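Local coordinates for protein IAA acetyltransferase (Bacillus cereus ATCC 14579, PDB 1Y9K) that probably transfers an acetyl group from acetyl-CoA to an amine, as a GNAT-family N-acetyltransferase whose acceptor is not established, at residues A[7-12]-A[36-41]; A[14-19]-A[46-51]; A[52-57]-A[84-89]; A[62-67]-A[98-103]. All blocks are in the same frame, centred on the assembly; numbering follows the deposited sequence.

Contacts 3 and 4 are buried, while contacts 1 and 2 lie further from the centre and are partly buried. Contacts 1 and 4 each join two neighbouring strands of the same GNAT sheet, antiparallel in contact 1 and parallel in contact 4. Contacts 2 and 3 share strand 48-56: the first sets the start of a helix against it, the second packs helix 78-92 on it. Contacts 1 and 2 meet where Ile10 packs on Ile15 and Pro16. Contacts 3 and 4 adjoin through strands 48-56 and 61-69. The chemistry differs: backbone bonds dominate contact 1, purely apolar touches contact 2, a tyrosine-histidine hydrogen bond with apolar packing contact 3, and backbone bonds with water-bridged carboxylates contact 4.

Contact 1. Residues A[7-12]-A[36-41]; sequences IERIPK and RGLTYV
Glu8 and Val41 form an antiparallel hydrogen-bonded pair that ties the first strand of the GNAT sheet to strand 38-43. Val41 N donates to Glu8 O at 2.8 Å, and Glu8 N donates to Val41 O at 3.0 Å. Further along, Ile10 N donates to Thr39 O at 3.1 Å. The short strands run 142° apart, well short of strictly antiparallel.

Arg9 and Tyr40 face each other in the non-hydrogen-bonded pair between. The bent chain of Arg9 passes over one face of the Tyr40 ring, though its closest carbon contact there is too short to trust. The guanidinium is tilted 39° from the ring, and Arg9 CZ is 5.5 Å from the ring centroid, so any cation-pi attraction is weak at most. Leu38 CB sits over the centre of the guanidinium, 4.1 Å above its plane.

Ile10, Thr39 and Val41 pack on the other face of the sheet, where Pro16 also touches Ile10 and Val41. Ile10 CG1 is wedged between its own backbone N and carbonyl carbon (chi1 54°), which places it near Thr39 O and Val41 CG1. Ile10 CD1 lies 3.8 Å from Thr39 CG2. Ile10 CG2 meets Val41 CG2 at 3.5 Å.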
loop_
_atom_site.group_PDB
_atom_site.type_symbol
_atom_site.label_atom_id
_atom_site.label_comp_id
_atom_site.label_asym_id
_atom_site.label_seq_id
_atom_site.Cartn_x
_atom_site.Cartn_y
_atom_site.Cartn_z
ATOM N N ILE A 7 -15.378 2.910 -1.255
ATOM C CA ILE A 7 -14.300 2.705 -0.283
ATOM C C ILE A 7 -14.762 3.040 1.129
ATOM O O ILE A 7 -15.352 4.085 1.364
ATOM C CB ILE A 7 -13.020 3.537 -0.624
ATOM C CG1 ILE A 7 -12.577 3.296 -2.073
ATOM C CG2 ILE A 7 -11.893 3.223 0.364
ATOM C CD1 ILE A 7 -11.417 4.185 -2.547
ATOM N N GLU A 8 -14.473 2.152 2.071
ATOM C CA GLU A 8 -14.912 2.324 3.456
ATOM C C GLU A 8 -13.927 1.700 4.454
ATOM O O GLU A 8 -13.151 0.817 4.105
ATOM C CB GLU A 8 -16.356 1.777 3.648
ATOM C CG GLU A 8 -16.674 0.471 2.876
ATOM C CD GLU A 8 -18.178 0.133 2.792
ATOM O OE1 GLU A 8 -18.953 0.893 2.153
ATOM O OE2 GLU A 8 -18.580 -0.922 3.343
ATOM N N ARG A 9 -13.953 2.187 5.689
ATOM C CA ARG A 9 -13.221 1.562 6.784
ATOM C C ARG A 9 -13.774 0.207 7.188
ATOM O O ARG A 9 -14.986 -0.023 7.164
ATOM C CB ARG A 9 -13.240 2.449 8.017
ATOM C CG ARG A 9 -12.046 3.322 8.093
ATOM C CD ARG A 9 -11.459 3.347 9.476
ATOM N NE ARG A 9 -10.827 2.078 9.802
ATOM C CZ ARG A 9 -10.300 1.809 10.986
ATOM N NH1 ARG A 9 -10.321 2.724 11.952
ATOM N NH2 ARG A 9 -9.749 0.625 11.202
ATOM N N ILE A 10 -12.871 -0.683 7.579
ATOM C CA ILE A 10 -13.258 -1.957 8.148
ATOM C C ILE A 10 -12.534 -2.137 9.473
ATOM O O ILE A 10 -11.454 -1.576 9.659
ATOM C CB ILE A 10 -12.970 -3.154 7.196
ATOM C CG1 ILE A 10 -11.510 -3.160 6.749
ATOM C CG2 ILE A 10 -13.931 -3.143 5.992
ATOM C CD1 ILE A 10 -10.916 -4.529 6.665
ATOM N N PRO A 11 -13.136 -2.895 10.409
ATOM C CA PRO A 11 -12.411 -3.238 11.635
ATOM C C PRO A 11 -11.301 -4.257 11.353
ATOM O O PRO A 11 -11.386 -5.014 10.386
ATOM C CB PRO A 11 -13.499 -3.844 12.523
ATOM C CG PRO A 11 -14.501 -4.378 11.577
ATOM C CD PRO A 11 -14.498 -3.470 10.395
ATOM N N LYS A 12 -10.271 -4.269 12.190
ATOM C CA LYS A 12 -9.132 -5.181 11.999
ATOM C C LYS A 12 -9.493 -6.676 12.069
ATOM O O LYS A 12 -8.783 -7.520 11.519
ATOM C CB LYS A 12 -7.988 -4.835 12.958
ATOM C CG LYS A 12 -8.388 -4.531 14.389
ATOM C CD LYS A 12 -7.334 -3.634 15.023
ATOM C CE LYS A 12 -7.523 -3.485 16.536
ATOM N NZ LYS A 12 -6.676 -2.355 17.075
ATOM N N ARG A 36 -1.970 -2.261 14.605
ATOM C CA ARG A 36 -1.641 -0.879 14.966
ATOM C C ARG A 36 -2.250 0.168 14.033
ATOM O O ARG A 36 -2.345 1.337 14.393
ATOM C CB ARG A 36 -0.121 -0.695 15.041
ATOM C CG ARG A 36 0.550 -1.303 16.270
ATOM C CD ARG A 36 2.059 -1.013 16.265
ATOM N NE ARG A 36 2.333 0.414 16.059
ATOM C CZ ARG A 36 3.352 0.917 15.361
ATOM N NH1 ARG A 36 4.251 0.118 14.776
ATOM N NH2 ARG A 36 3.467 2.238 15.252
ATOM N N GLY A 37 -2.671 -0.251 12.843
ATOM C CA GLY A 37 -3.079 0.692 11.798
ATOM C C GLY A 37 -4.544 0.694 11.399
ATOM O O GLY A 37 -5.383 0.070 12.057
ATOM N N LEU A 38 -4.840 1.395 10.308
ATOM C CA LEU A 38 -6.210 1.618 9.862
ATOM C C LEU A 38 -6.381 1.043 8.467
ATOM O O LEU A 38 -5.663 1.428 7.541
ATOM C CB LEU A 38 -6.548 3.119 9.852
ATOM C CG LEU A 38 -6.207 3.996 11.062
ATOM C CD1 LEU A 38 -6.183 5.481 10.686
ATOM C CD2 LEU A 38 -7.171 3.756 12.213
ATOM N N THR A 39 -7.343 0.135 8.324
ATOM C CA THR A 39 -7.568 -0.578 7.073
ATOM C C THR A 39 -8.840 -0.105 6.374
ATOM O O THR A 39 -9.906 -0.056 6.977
ATOM C CB THR A 39 -7.646 -2.096 7.306
ATOM O OG1 THR A 39 -6.539 -2.520 8.109
ATOM C CG2 THR A 39 -7.634 -2.845 5.987
ATOM N N TYR A 40 -8.708 0.243 5.096
ATOM C CA TYR A 40 -9.843 0.631 4.268
ATOM C C TYR A 40 -9.961 -0.328 3.088
ATOM O O TYR A 40 -8.951 -0.727 2.515
ATOM C CB TYR A 40 -9.695 2.083 3.789
ATOM C CG TYR A 40 -9.561 3.075 4.926
ATOM C CD1 TYR A 40 -8.393 3.125 5.697
ATOM C CD2 TYR A 40 -10.592 3.964 5.230
ATOM C CE1 TYR A 40 -8.252 4.020 6.747
ATOM C CE2 TYR A 40 -10.464 4.873 6.283
ATOM C CZ TYR A 40 -9.286 4.887 7.041
ATOM O OH TYR A 40 -9.138 5.770 8.094
ATOM N N VAL A 41 -11.184 -0.717 2.740
ATOM C CA VAL A 41 -11.380 -1.603 1.588
ATOM C C VAL A 41 -12.161 -0.941 0.452
ATOM O O VAL A 41 -12.958 -0.044 0.683
ATOM C CB VAL A 41 -12.007 -2.978 1.971
ATOM C CG1 VAL A 41 -11.116 -3.718 2.957
ATOM C CG2 VAL A 41 -13.442 -2.817 2.520
#

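Contact 2. Residues A[14-19]-A[46-51]; sequences AIPKSL and GSVIGV
Leu19 and Val51 mark the nearest approach of the two backbones, with 7.1 Å between their CA atoms, where the start of helix 17-23 lies against strand 48-56. The strand carries a classic beta bulge here: Ile49 and Gly50 both face Ala42. The extra residue lets Val48 and Val51, three positions apart, both point at segment 14-19. On the other partner, Pro16 is the N-cap of the helix and the centre of an inverse gamma turn.

Leu19 reaches furthest into the strand. Its CD2 methyl rests on the peptide between the bulge residues, 3.3 Å from Gly50 N and 3.4 Å from Ile49 C. Val51 runs past Leu19 in the opposite direction, so that Val51 CG1 touches Leu19 CB at 4.1 Å.

Pro16 offers the CG corner of its ring to both valines. Val51 CG2 is 4.0 Å from Pro16 CG, and Val48 CG1 is 4.1 Å from the same atom. Val48 CG1 gets there by standing anti to its own backbone nitrogen (chi1 172°). Ile10 and Val41 also pack on Pro16, and Leu20 of the same helix adds to the cover of Val51.

No hydrogen bond crosses between the segments. The helix start is therefore held to the bulged strand by apolar fit rather than by directional bonds.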
loop_
_atom_site.group_PDB
_atom_site.type_symbol
_atom_site.label_atom_id
_atom_site.label_comp_id
_atom_site.label_asym_id
_atom_site.label_seq_id
_atom_site.Cartn_x
_atom_site.Cartn_y
_atom_site.Cartn_z
ATOM N N ALA A 14 -11.836 -7.960 10.553
ATOM C CA ALA A 14 -12.512 -8.258 9.292
ATOM C C ALA A 14 -11.633 -8.001 8.071
ATOM O O ALA A 14 -12.140 -7.872 6.957
ATOM C CB ALA A 14 -13.814 -7.454 9.189
ATOM N N ILE A 15 -10.322 -7.933 8.279
ATOM C CA ILE A 15 -9.384 -7.635 7.190
ATOM C C ILE A 15 -9.386 -8.700 6.081
ATOM O O ILE A 15 -9.444 -9.897 6.370
ATOM C CB ILE A 15 -7.930 -7.365 7.701
ATOM C CG1 ILE A 15 -7.413 -8.531 8.555
ATOM C CG2 ILE A 15 -7.870 -6.040 8.465
ATOM C CD1 ILE A 15 -5.885 -8.679 8.577
ATOM N N PRO A 16 -9.355 -8.261 4.805
ATOM C CA PRO A 16 -9.124 -9.216 3.731
ATOM C C PRO A 16 -7.655 -9.634 3.677
ATOM O O PRO A 16 -6.893 -9.106 2.867
ATOM C CB PRO A 16 -9.530 -8.440 2.472
ATOM C CG PRO A 16 -9.345 -7.009 2.822
ATOM C CD PRO A 16 -9.551 -6.887 4.301
ATOM N N LYS A 17 -7.270 -10.565 4.554
ATOM C CA LYS A 17 -5.932 -11.182 4.533
ATOM C C LYS A 17 -5.584 -11.648 3.126
ATOM O O LYS A 17 -4.463 -11.469 2.653
ATOM C CB LYS A 17 -5.888 -12.382 5.483
ATOM C CG LYS A 17 -5.187 -12.128 6.804
ATOM C CD LYS A 17 -5.431 -13.291 7.767
ATOM C CE LYS A 17 -4.369 -13.349 8.871
ATOM N NZ LYS A 17 -4.899 -14.080 10.068
ATOM N N SER A 18 -6.585 -12.241 2.483
ATOM C CA SER A 18 -6.584 -12.662 1.093
ATOM C C SER A 18 -5.936 -11.659 0.144
ATOM O O SER A 18 -4.939 -11.962 -0.516
ATOM C CB SER A 18 -8.040 -12.928 0.669
ATOM O OG SER A 18 -8.971 -12.148 1.430
ATOM N N LEU A 19 -6.495 -10.456 0.097
ATOM C CA LEU A 19 -6.010 -9.415 -0.801
ATOM C C LEU A 19 -4.713 -8.760 -0.308
ATOM O O LEU A 19 -3.866 -8.359 -1.113
ATOM C CB LEU A 19 -7.109 -8.376 -0.990
ATOM C CG LEU A 19 -7.229 -7.621 -2.303
ATOM C CD1 LEU A 19 -7.248 -8.562 -3.494
ATOM C CD2 LEU A 19 -8.513 -6.839 -2.225
ATOM N N GLY A 46 -20.143 -6.661 -6.163
ATOM C CA GLY A 46 -20.521 -7.548 -5.063
ATOM C C GLY A 46 -19.384 -8.131 -4.223
ATOM O O GLY A 46 -19.596 -9.112 -3.509
ATOM N N SER A 47 -18.186 -7.541 -4.285
ATOM C CA SER A 47 -17.049 -8.067 -3.512
ATOM C C SER A 47 -15.963 -7.036 -3.193
ATOM O O SER A 47 -15.864 -6.005 -3.861
ATOM C CB SER A 47 -16.440 -9.298 -4.206
ATOM O OG SER A 47 -15.637 -8.924 -5.324
ATOM N N VAL A 48 -15.174 -7.320 -2.156
ATOM C CA VAL A 48 -13.964 -6.556 -1.829
ATOM C C VAL A 48 -12.827 -6.830 -2.832
ATOM O O VAL A 48 -12.313 -7.949 -2.921
ATOM C CB VAL A 48 -13.481 -6.840 -0.390
ATOM C CG1 VAL A 48 -12.103 -6.191 -0.130
ATOM C CG2 VAL A 48 -14.513 -6.347 0.616
ATOM N N ILE A 49 -12.438 -5.792 -3.568
ATOM C CA ILE A 49 -11.486 -5.921 -4.681
ATOM C C ILE A 49 -10.231 -5.019 -4.555
ATOM O O ILE A 49 -9.335 -5.044 -5.404
ATOM C CB ILE A 49 -12.195 -5.695 -6.053
ATOM C CG1 ILE A 49 -13.095 -4.449 -6.036
ATOM C CG2 ILE A 49 -13.031 -6.911 -6.434
ATOM C CD1 ILE A 49 -12.368 -3.119 -6.004
ATOM N N GLY A 50 -10.180 -4.237 -3.483
ATOM C CA GLY A 50 -9.066 -3.352 -3.199
ATOM C C GLY A 50 -8.930 -3.148 -1.701
ATOM O O GLY A 50 -9.887 -3.339 -0.941
ATOM N N VAL A 51 -7.734 -2.772 -1.268
ATOM C CA VAL A 51 -7.480 -2.526 0.136
ATOM C C VAL A 51 -6.275 -1.603 0.274
ATOM O O VAL A 51 -5.465 -1.506 -0.652
ATOM C CB VAL A 51 -7.272 -3.859 0.920
ATOM C CG1 VAL A 51 -6.050 -4.643 0.397
ATOM C CG2 VAL A 51 -7.190 -3.617 2.424
#

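Contact 3. Residues A[52-57]-A[84-89]; sequences YVLLET and RHAVET
Tyr52 lays one face of its ring over Ala86, whose CB is 3.9 Å from the ring centroid and 16° off the normal. This CH-pi contact is offset toward the rim, near Tyr52 CE1. The phenol oxygen goes on to His85: Tyr52 OH and His85 ND1 are hydrogen-bonded at 2.6 Å, and either could be the donor. Each partner lies in the plane of the other's ring, at its edge, although the two rings are turned 55° apart. A chi1 of -166° swings the imidazole of His85 away from its own backbone nitrogen to meet the phenol.

The contact packs helix 78-92 on strand 48-56 of the GNAT sheet. The short segments run in roughly the same direction, with axes 9.9 Å from each other. This helix follows strand 61-69 and leads into strand 97-103. Tyr40, on the neighbouring strand, brings its ring against Tyr52 with the planes nearly parallel.

Thr89 stands one helical turn after His85. Thr89 OG1 donates to His85 O at 2.7 Å, coming from above the carbonyl plane. Thr89 N bonds to the same oxygen at 2.9 Å from the opposite face, so two donors grip it. Thr89 OG1 also lies 3.1 Å from Tyr52 OH. The methyl side of the threonine meets Leu54, with Thr89 CG2 3.8 Å from Leu54 CD1. Leu54 also touches Met62 and Ile64 on the next strand.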
loop_
_atom_site.group_PDB
_atom_site.type_symbol
_atom_site.label_atom_id
_atom_site.label_comp_id
_atom_site.label_asym_id
_atom_site.label_seq_id
_atom_site.Cartn_x
_atom_site.Cartn_y
_atom_site.Cartn_z
ATOM N N TYR A 52 -6.206 -0.892 1.403
ATOM C CA TYR A 52 -4.981 -0.253 1.870
ATOM C C TYR A 52 -4.964 -0.158 3.405
ATOM O O TYR A 52 -6.017 -0.133 4.049
ATOM C CB TYR A 52 -4.749 1.111 1.199
ATOM C CG TYR A 52 -5.628 2.264 1.682
ATOM C CD1 TYR A 52 -5.334 2.946 2.867
ATOM C CD2 TYR A 52 -6.729 2.695 0.929
ATOM C CE1 TYR A 52 -6.123 4.016 3.304
ATOM C CE2 TYR A 52 -7.521 3.764 1.353
ATOM C CZ TYR A 52 -7.208 4.413 2.542
ATOM O OH TYR A 52 -7.980 5.458 2.973
ATOM N N VAL A 53 -3.765 -0.144 3.978
ATOM C CA VAL A 53 -3.566 -0.014 5.416
ATOM C C VAL A 53 -2.673 1.207 5.637
ATOM O O VAL A 53 -1.580 1.311 5.059
ATOM C CB VAL A 53 -2.904 -1.289 6.036
ATOM C CG1 VAL A 53 -2.713 -1.155 7.548
ATOM C CG2 VAL A 53 -3.720 -2.523 5.736
ATOM N N LEU A 54 -3.170 2.135 6.460
ATOM C CA LEU A 54 -2.419 3.303 6.918
ATOM C C LEU A 54 -1.866 3.046 8.305
ATOM O O LEU A 54 -2.569 2.531 9.165
ATOM C CB LEU A 54 -3.317 4.535 6.953
ATOM C CG LEU A 54 -3.592 5.178 5.599
ATOM C CD1 LEU A 54 -4.527 6.360 5.750
ATOM C CD2 LEU A 54 -2.289 5.609 4.938
ATOM N N LEU A 55 -0.593 3.373 8.512
ATOM C CA LEU A 55 0.009 3.300 9.840
ATOM C C LEU A 55 0.636 4.644 10.193
ATOM O O LEU A 55 1.317 5.247 9.366
ATOM C CB LEU A 55 1.053 2.189 9.892
ATOM C CG LEU A 55 1.752 1.873 11.222
ATOM C CD1 LEU A 55 0.771 1.286 12.227
ATOM C CD2 LEU A 55 2.937 0.938 11.015
ATOM N N GLU A 56 0.385 5.114 11.412
ATOM C CA GLU A 56 1.009 6.334 11.921
ATOM C C GLU A 56 2.388 6.006 12.483
ATOM O O GLU A 56 2.525 5.174 13.388
ATOM C CB GLU A 56 0.129 7.017 12.975
ATOM C CG GLU A 56 0.464 8.492 13.168
ATOM C CD GLU A 56 -0.356 9.162 14.260
ATOM O OE1 GLU A 56 -1.308 8.552 14.785
ATOM O OE2 GLU A 56 -0.042 10.317 14.590
ATOM N N THR A 57 3.407 6.669 11.944
ATOM C CA THR A 57 4.788 6.257 12.171
ATOM C C THR A 57 5.583 7.310 12.958
ATOM O O THR A 57 5.510 7.350 14.196
ATOM C CB THR A 57 5.479 5.886 10.831
ATOM O OG1 THR A 57 5.418 6.998 9.932
ATOM C CG2 THR A 57 4.772 4.687 10.175
ATOM N N ARG A 84 -5.740 8.217 -3.844
ATOM C CA ARG A 84 -6.477 9.457 -3.580
ATOM C C ARG A 84 -7.135 9.411 -2.193
ATOM O O ARG A 84 -7.012 10.363 -1.417
ATOM C CB ARG A 84 -7.557 9.715 -4.651
ATOM C CG ARG A 84 -7.044 10.080 -6.064
ATOM C CD ARG A 84 -8.123 10.822 -6.902
ATOM N NE ARG A 84 -9.087 9.940 -7.590
ATOM C CZ ARG A 84 -10.243 9.502 -7.076
ATOM N NH1 ARG A 84 -11.038 8.718 -7.800
ATOM N NH2 ARG A 84 -10.618 9.834 -5.843
ATOM N N HIS A 85 -7.801 8.292 -1.887
ATOM C CA HIS A 85 -8.509 8.102 -0.611
ATOM C C HIS A 85 -7.571 8.047 0.597
ATOM O O HIS A 85 -7.889 8.607 1.652
ATOM C CB HIS A 85 -9.382 6.844 -0.661
ATOM C CG HIS A 85 -10.389 6.742 0.448
ATOM N ND1 HIS A 85 -10.041 6.465 1.754
ATOM C CD2 HIS A 85 -11.741 6.830 0.434
ATOM C CE1 HIS A 85 -11.131 6.404 2.498
ATOM N NE2 HIS A 85 -12.176 6.619 1.721
ATOM N N ALA A 86 -6.430 7.371 0.445
ATOM C CA ALA A 86 -5.394 7.357 1.480
ATOM C C ALA A 86 -4.896 8.770 1.811
ATOM O O ALA A 86 -4.783 9.127 2.994
ATOM C CB ALA A 86 -4.235 6.453 1.075
ATOM N N VAL A 87 -4.611 9.560 0.767
ATOM C CA VAL A 87 -4.162 10.952 0.903
ATOM C C VAL A 87 -5.190 11.778 1.687
ATOM O O VAL A 87 -4.832 12.475 2.649
ATOM C CB VAL A 87 -3.885 11.616 -0.489
ATOM C CG1 VAL A 87 -3.636 13.123 -0.361
ATOM C CG2 VAL A 87 -2.710 10.934 -1.214
ATOM N N GLU A 88 -6.460 11.684 1.277
ATOM C CA GLU A 88 -7.554 12.407 1.929
ATOM C C GLU A 88 -7.773 11.975 3.375
ATOM O O GLU A 88 -8.027 12.805 4.240
ATOM C CB GLU A 88 -8.862 12.296 1.127
ATOM C CG GLU A 88 -8.872 13.142 -0.151
ATOM C CD GLU A 88 -8.299 14.546 0.061
ATOM O OE1 GLU A 88 -8.928 15.337 0.802
ATOM O OE2 GLU A 88 -7.221 14.855 -0.512
ATOM N N THR A 89 -7.661 10.678 3.626
ATOM C CA THR A 89 -7.794 10.146 4.976
ATOM C C THR A 89 -6.678 10.668 5.877
ATOM O O THR A 89 -6.916 11.010 7.034
ATOM C CB THR A 89 -7.806 8.616 4.942
ATOM O OG1 THR A 89 -8.900 8.185 4.128
ATOM C CG2 THR A 89 -7.945 8.031 6.336
#

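Contact 4. Residues A[62-67]-A[98-103]; sequences MEIMNI and LEVGTG
Glu99 bonds through its backbone to both sides of Glu63. Glu99 N donates to Met62 O at 2.8 Å. Ile64 N donates to Glu99 O at 2.7 Å.

The two acid side chains share a sheet face, with Glu63 OE1 4.0 Å from Glu99 OE1 and their carboxylate planes 74° apart. A water donates to both of these oxygens. Arg148 forms a salt bridge with Glu63 OE2, and Lys97 one with Glu99 OE2; both probably ease the repulsion. A second water lies where the strands part, since Ile64 O and Gly101 N are 4.5 Å apart. It accepts from Gly101 N at 2.8 Å and donates to Ile64 O and Glu63 OE2.

The other face is apolar. Leu98, its CG anti to the backbone nitrogen (chi1 -171°), sends CD2 to 4.0 Å from Ile64 CD1. Val100 CG2 rests 3.9 Å from Ile64 CB. Helix 78-92 covers this face, with Ala86 and Leu83 on Ile64 and Ala90 on Met62, a selenomethionine.

Strands 61-69 and 97-103 with this helix make a beta-alpha-beta unit. Their parting is consistent with the V-shaped splay of parallel strands that receives acetyl-CoA in GNAT enzymes.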
loop_
_atom_site.group_PDB
_atom_site.type_symbol
_atom_site.label_atom_id
_atom_site.label_comp_id
_atom_site.label_asym_id
_atom_site.label_seq_id
_atom_site.Cartn_x
_atom_site.Cartn_y
_atom_site.Cartn_z
HETATM N N MSE A 62 1.920 9.412 8.294
HETATM C CA MSE A 62 1.371 8.087 8.029
HETATM C C MSE A 62 2.098 7.418 6.854
HETATM O O MSE A 62 2.657 8.092 5.972
HETATM C CB MSE A 62 -0.151 8.128 7.808
HETATM C CG MSE A 62 -0.954 8.394 9.108
HETATM SE SE MSE A 62 -2.767 8.254 9.090
HETATM C CE MSE A 62 -3.257 9.211 7.722
ATOM N N GLU A 63 2.110 6.089 6.870
ATOM C CA GLU A 63 2.619 5.314 5.768
ATOM C C GLU A 63 1.583 4.316 5.277
ATOM O O GLU A 63 0.934 3.652 6.084
ATOM C CB GLU A 63 3.875 4.559 6.176
ATOM C CG GLU A 63 4.521 3.837 5.000
ATOM C CD GLU A 63 5.893 3.281 5.315
ATOM O OE1 GLU A 63 6.518 3.708 6.317
ATOM O OE2 GLU A 63 6.344 2.410 4.538
ATOM N N ILE A 64 1.446 4.211 3.955
ATOM C CA ILE A 64 0.690 3.126 3.330
ATOM C C ILE A 64 1.503 1.831 3.403
ATOM O O ILE A 64 2.448 1.634 2.634
ATOM C CB ILE A 64 0.298 3.452 1.879
ATOM C CG1 ILE A 64 -0.488 4.774 1.837
ATOM C CG2 ILE A 64 -0.544 2.324 1.314
ATOM C CD1 ILE A 64 -0.579 5.437 0.468
HETATM N N MSE A 65 1.147 0.972 4.357
HETATM C CA MSE A 65 1.929 -0.238 4.655
HETATM C C MSE A 65 1.629 -1.365 3.693
HETATM O O MSE A 65 2.421 -2.302 3.535
HETATM C CB MSE A 65 1.664 -0.722 6.083
HETATM C CG MSE A 65 2.135 0.231 7.189
HETATM SE SE MSE A 65 3.858 0.759 7.059
HETATM C CE MSE A 65 4.722 -0.797 7.148
ATOM N N ASN A 66 0.465 -1.278 3.073
ATOM C CA ASN A 66 -0.016 -2.285 2.150
ATOM C C ASN A 66 -1.095 -1.636 1.323
ATOM O O ASN A 66 -1.946 -0.923 1.851
ATOM C CB ASN A 66 -0.578 -3.497 2.914
ATOM C CG ASN A 66 -0.795 -4.713 2.025
ATOM O OD1 ASN A 66 -1.433 -4.625 0.975
ATOM N ND2 ASN A 66 -0.297 -5.862 2.463
ATOM N N ILE A 67 -1.017 -1.841 0.016
ATOM C CA ILE A 67 -2.069 -1.438 -0.908
ATOM C C ILE A 67 -2.177 -2.540 -1.971
ATOM O O ILE A 67 -1.168 -2.996 -2.499
ATOM C CB ILE A 67 -1.833 -0.014 -1.497
ATOM C CG1 ILE A 67 -2.947 0.371 -2.472
ATOM C CG2 ILE A 67 -0.441 0.116 -2.128
ATOM C CD1 ILE A 67 -3.118 1.871 -2.632
ATOM N N LEU A 98 2.800 11.827 4.046
ATOM C CA LEU A 98 2.385 10.471 3.692
ATOM C C LEU A 98 3.516 9.729 2.972
ATOM O O LEU A 98 4.106 10.256 2.033
ATOM C CB LEU A 98 1.096 10.473 2.851
ATOM C CG LEU A 98 0.419 9.117 2.573
ATOM C CD1 LEU A 98 -0.051 8.389 3.848
ATOM C CD2 LEU A 98 -0.730 9.274 1.588
ATOM N N GLU A 99 3.818 8.519 3.441
ATOM C CA GLU A 99 4.858 7.676 2.849
ATOM C C GLU A 99 4.315 6.355 2.315
ATOM O O GLU A 99 3.299 5.828 2.781
ATOM C CB GLU A 99 5.992 7.418 3.838
ATOM C CG GLU A 99 6.655 8.714 4.346
ATOM C CD GLU A 99 7.875 8.472 5.212
ATOM O OE1 GLU A 99 7.942 7.444 5.901
ATOM O OE2 GLU A 99 8.783 9.327 5.215
ATOM N N VAL A 100 5.011 5.837 1.314
ATOM C CA VAL A 100 4.725 4.540 0.747
ATOM C C VAL A 100 6.053 3.942 0.272
ATOM O O VAL A 100 6.907 4.642 -0.280
ATOM C CB VAL A 100 3.686 4.657 -0.411
ATOM C CG1 VAL A 100 4.266 5.421 -1.614
ATOM C CG2 VAL A 100 3.155 3.276 -0.821
ATOM N N GLY A 101 6.229 2.648 0.515
ATOM C CA GLY A 101 7.383 1.920 0.001
ATOM C C GLY A 101 6.916 0.961 -1.069
ATOM O O GLY A 101 5.742 0.570 -1.095
ATOM N N THR A 102 7.829 0.610 -1.971
ATOM C CA THR A 102 7.599 -0.443 -2.948
ATOM C C THR A 102 8.941 -1.007 -3.418
ATOM O O THR A 102 9.964 -0.341 -3.294
ATOM C CB THR A 102 6.722 0.022 -4.129
ATOM O OG1 THR A 102 6.093 -1.120 -4.706
ATOM C CG2 THR A 102 7.539 0.747 -5.199
ATOM N N GLY A 103 8.926 -2.240 -3.927
ATOM C CA GLY A 103 10.125 -2.896 -4.430
ATOM C C GLY A 103 10.740 -2.213 -5.645
ATOM O O GLY A 103 10.044 -1.545 -6.414
HETATM O O HOH W 1 5.040 1.260 2.649
HETATM O O HOH W 2 7.031 5.993 7.894
#